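Local coordinates for carboxynorspermidine decarboxylase (Campylobacter jejuni subsp. jejuni 81116, PDB 3N29), which probably decarboxylates carboxynorspermidine to norspermidine with pyridoxal-5'-phosphate as cofactor, on a beta/alpha-barrel fold shared with other basic amino acid decarboxylases, at residues Leu141-Phe144 and His145-Ser149; Ser149-Lys153 and Asn154-Leu158. All blocks are in the same frame, centred on the assembly; numbering follows the deposited sequence.

How the interactions relate
Strand 135-138 of the eight-stranded parallel barrel leads into helix 141-147, where interaction 1 joins successive turns without closing any loop. S149 belongs to both contacts, and from it the chain runs directly into interaction 2, whose beta turn from T151 to N154 sends the backbone back into strand 155-159. The two contacts thus follow one another along a single beta-alpha-beta unit and neither encloses the other. Their side chains nevertheless meet between helix and strand: CE1 of F144 lies 3.8 Å from CD1 of L156, while F144 and L141 also pack on L158. This packing ties helix 141-147 to strand 155-159.

Interaction 1 of 2, residues Leu141-Phe144 and His145-Ser149; sequences LAQF and HKFQS
The rings of F144 and H145 meet obliquely, planes 39° apart, with CD2 of F144 3.7 Å from CD2 of H145. The phenyl is sent there by a first torsion of 160°, which sets CG opposite the backbone N. Farther out on the same ring, CE1 and CZ meet the amide of Q148, whose CD sits 3.8 Å from F144 CE1. The F144 side chain is also buried against I196 and strand 155-159, and F147 is buried on E123 and I126 of helix 123-132; these two phenyls make the tight part. By contrast, A142, H145 and K146 form the solvent side, although the lysine also packs on I366 of the second subunit, and the imidazole reaches the F144 ring only at CD2 and CE2. Over one face of that imidazole, 3.2 Å above its plane, lies the carbonyl oxygen of L141. The same oxygen takes the backbone N of H145 at 2.7 Å, and the next two residues repeat the i to i-4 bond, K146 N to A142 O and F147 N to Q143 O. Toward the C-terminal end F144 O receives F147 N and Q148 N, both weak. Backbone N-H...O bonds thus fix the helix, while the buried phenyl rings of F144 and F147 seat it by apolar packing.

Interaction 2 of 2, residues Ser149-Lys153 and Asn154-Leu158; sequences SKTQK and NSLGL
The carbonyl oxygen of T151 is gripped twice: N154 N donates to it over 3.2 Å, and a water reaches it at 3.0 Å. The backbone bond is fairly straight at the hydrogen, 160°, but the N-H comes from above the carbonyl plane instead of along a lone pair. The same water donates to N154 O at 2.8 Å, bridging the first and last residues of the turn, although it has more acceptors within reach than protons to give.

The side chain of N154 folds back against the turn's first residue. With CG opposite its own carbonyl carbon (chi1 -48°), the amide crosses the T151 side chain at about a right angle, and OD1 comes 3.2 Å from T151 CA and 3.4 Å from T151 CB. ND2 is bound to the carbonyl oxygens of A130 and S133, where helix 123-132 gives way to the following loop, and those two bonds fix the amide's rotation.

T151 is buried, touched by N154, L156 and I136. Its OG1 has the carbonyl oxygens of F147 and Q148 as hydrogen-bond partners, which must share its one proton, while CD2 of L156 rests 3.4 Å from T151 OG1 and 3.7 Å from T151 CB. L156 also packs on F138 of strand 135-138. Q152 and K153 are the exposed residues of the turn. Past it, S155 hydrogen-bonds through OG to E197 and W232, and its backbone joins the barrel sheet beside strand 135-138.

This is a type I beta turn closing an alpha-to-beta connection, the link from helix 141-147 to strand 155-159 in an eight-stranded beta/alpha barrel.

Interaction 1 of 2, residues Leu141-Phe144 and His145-Ser149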
# COMPACT_ATOMS: atom_id res chain seq x y z
N LEU A 141 -18.94 -0.88 24.39
CA LEU A 141 -19.08 -0.97 25.85
C LEU A 141 -18.18 -2.06 26.43
O LEU A 141 -17.59 -1.86 27.49
CB LEU A 141 -20.54 -1.24 26.22
CG LEU A 141 -21.48 -0.07 25.94
CD1 LEU A 141 -22.93 -0.45 26.37
CD2 LEU A 141 -20.98 1.18 26.66
N ALA A 142 -18.07 -3.19 25.70
CA ALA A 142 -17.21 -4.31 26.10
C ALA A 142 -15.75 -3.85 26.25
O ALA A 142 -15.10 -4.13 27.27
CB ALA A 142 -17.31 -5.49 25.13
N GLN A 143 -15.26 -3.09 25.28
CA GLN A 143 -13.88 -2.63 25.33
C GLN A 143 -13.70 -1.65 26.51
O GLN A 143 -12.75 -1.77 27.28
CB GLN A 143 -13.49 -1.99 24.00
CG GLN A 143 -13.18 -2.97 22.89
CD GLN A 143 -11.71 -3.08 22.67
OE1 GLN A 143 -11.12 -4.16 22.69
NE2 GLN A 143 -11.11 -1.96 22.50
N PHE A 144 -14.67 -0.76 26.68
CA PHE A 144 -14.67 0.15 27.82
C PHE A 144 -14.67 -0.67 29.14
O PHE A 144 -13.82 -0.45 30.02
CB PHE A 144 -15.85 1.08 27.73
CG PHE A 144 -16.25 1.73 29.00
CD1 PHE A 144 -15.30 2.33 29.85
CD2 PHE A 144 -17.59 1.78 29.36
CE1 PHE A 144 -15.72 2.92 31.07
CE2 PHE A 144 -18.02 2.38 30.55
CZ PHE A 144 -17.08 2.96 31.39
N HIS A 145 -15.57 -1.60 29.25
CA HIS A 145 -15.65 -2.34 30.52
C HIS A 145 -14.36 -3.15 30.77
O HIS A 145 -13.98 -3.40 31.90
CB HIS A 145 -16.88 -3.23 30.54
CG HIS A 145 -18.17 -2.47 30.64
ND1 HIS A 145 -19.37 -2.95 30.16
CD2 HIS A 145 -18.45 -1.27 31.18
CE1 HIS A 145 -20.32 -2.07 30.37
NE2 HIS A 145 -19.79 -1.04 31.00
N LYS A 146 -13.73 -3.63 29.71
CA LYS A 146 -12.57 -4.49 29.86
C LYS A 146 -11.36 -3.66 30.37
O LYS A 146 -10.53 -4.15 31.13
CB LYS A 146 -12.22 -5.08 28.52
CG LYS A 146 -11.22 -6.22 28.51
CD LYS A 146 -10.86 -6.50 27.02
CE LYS A 146 -10.08 -7.78 26.85
NZ LYS A 146 -10.65 -8.63 25.72
N PHE A 147 -11.25 -2.41 29.90
CA PHE A 147 -10.06 -1.60 30.13
C PHE A 147 -10.27 -0.45 31.09
O PHE A 147 -9.33 0.29 31.37
CB PHE A 147 -9.52 -1.10 28.79
CG PHE A 147 -8.98 -2.20 27.93
CD1 PHE A 147 -7.95 -3.02 28.40
CD2 PHE A 147 -9.48 -2.42 26.65
CE1 PHE A 147 -7.44 -4.05 27.60
CE2 PHE A 147 -9.00 -3.46 25.86
CZ PHE A 147 -7.98 -4.27 26.33
N GLN A 148 -11.47 -0.33 31.62
CA GLN A 148 -11.76 0.73 32.59
C GLN A 148 -10.73 0.72 33.74
O GLN A 148 -10.17 1.78 34.11
CB GLN A 148 -13.17 0.54 33.09
CG GLN A 148 -13.59 1.34 34.25
CD GLN A 148 -15.09 1.29 34.39
OE1 GLN A 148 -15.76 0.32 34.01
NE2 GLN A 148 -15.63 2.36 34.85
N SER A 149 -10.43 -0.44 34.28
CA SER A 149 -9.56 -0.49 35.48
C SER A 149 -8.07 -0.23 35.18
O SER A 149 -7.33 0.04 36.10
CB SER A 149 -9.70 -1.82 36.21
OG SER A 149 -8.95 -2.81 35.54

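Interaction 2 of 2, residues Ser149-Lys153 and Asn154-Leu158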
# COMPACT_ATOMS: atom_id res chain seq x y z
N SER A 149 -10.43 -0.44 34.28
CA SER A 149 -9.56 -0.49 35.48
C SER A 149 -8.07 -0.23 35.18
O SER A 149 -7.33 0.04 36.10
CB SER A 149 -9.70 -1.82 36.21
OG SER A 149 -8.95 -2.81 35.54
N LYS A 150 -7.66 -0.29 33.91
CA LYS A 150 -6.28 0.01 33.53
C LYS A 150 -6.16 1.44 33.00
O LYS A 150 -5.09 1.87 32.59
CB LYS A 150 -5.80 -0.97 32.46
CG LYS A 150 -5.99 -2.43 32.82
CD LYS A 150 -4.85 -2.93 33.72
CE LYS A 150 -4.37 -4.38 33.32
NZ LYS A 150 -4.70 -5.42 34.35
N THR A 151 -7.26 2.18 32.99
CA THR A 151 -7.26 3.53 32.42
C THR A 151 -7.79 4.59 33.40
O THR A 151 -8.45 5.55 32.99
CB THR A 151 -8.05 3.56 31.08
OG1 THR A 151 -9.39 3.08 31.28
CG2 THR A 151 -7.36 2.71 30.01
N GLN A 152 -7.51 4.43 34.69
CA GLN A 152 -8.12 5.30 35.70
C GLN A 152 -7.60 6.73 35.66
O GLN A 152 -8.28 7.64 36.08
CB GLN A 152 -8.00 4.68 37.09
CG GLN A 152 -8.99 3.50 37.26
CD GLN A 152 -8.80 2.72 38.52
OE1 GLN A 152 -8.36 1.57 38.50
NE2 GLN A 152 -9.13 3.33 39.65
N LYS A 153 -6.43 6.94 35.11
CA LYS A 153 -5.84 8.28 35.07
C LYS A 153 -6.11 8.99 33.75
O LYS A 153 -5.67 10.11 33.53
CB LYS A 153 -4.34 8.17 35.39
CG LYS A 153 -4.09 7.87 36.89
CD LYS A 153 -2.61 7.78 37.26
CE LYS A 153 -2.42 7.56 38.76
NZ LYS A 153 -0.97 7.37 39.06
N ASN A 154 -6.84 8.35 32.85
CA ASN A 154 -7.18 8.94 31.56
C ASN A 154 -8.63 9.40 31.54
O ASN A 154 -9.47 8.85 32.25
CB ASN A 154 -7.01 7.86 30.49
CG ASN A 154 -5.71 7.11 30.62
OD1 ASN A 154 -5.68 5.96 31.09
ND2 ASN A 154 -4.64 7.71 30.18
N SER A 155 -8.95 10.33 30.66
CA SER A 155 -10.33 10.75 30.45
C SER A 155 -10.92 9.90 29.37
O SER A 155 -10.39 9.80 28.25
CB SER A 155 -10.34 12.20 30.00
OG SER A 155 -11.63 12.73 29.98
N LEU A 156 -12.01 9.27 29.70
CA LEU A 156 -12.54 8.17 28.90
C LEU A 156 -13.71 8.68 28.11
O LEU A 156 -14.59 9.42 28.61
CB LEU A 156 -12.96 7.01 29.78
CG LEU A 156 -11.94 6.36 30.69
CD1 LEU A 156 -12.67 5.19 31.40
CD2 LEU A 156 -10.66 5.92 29.94
N GLY A 157 -13.71 8.31 26.84
CA GLY A 157 -14.83 8.64 25.95
C GLY A 157 -15.35 7.40 25.26
O GLY A 157 -14.70 6.33 25.25
N LEU A 158 -16.54 7.54 24.67
CA LEU A 158 -17.11 6.53 23.78
C LEU A 158 -17.40 7.08 22.40
O LEU A 158 -17.94 8.20 22.26
CB LEU A 158 -18.40 5.97 24.34
CG LEU A 158 -18.28 5.28 25.72
CD1 LEU A 158 -19.66 5.10 26.34
CD2 LEU A 158 -17.47 3.94 25.69
O HOH W 1 -10.75 7.14 33.99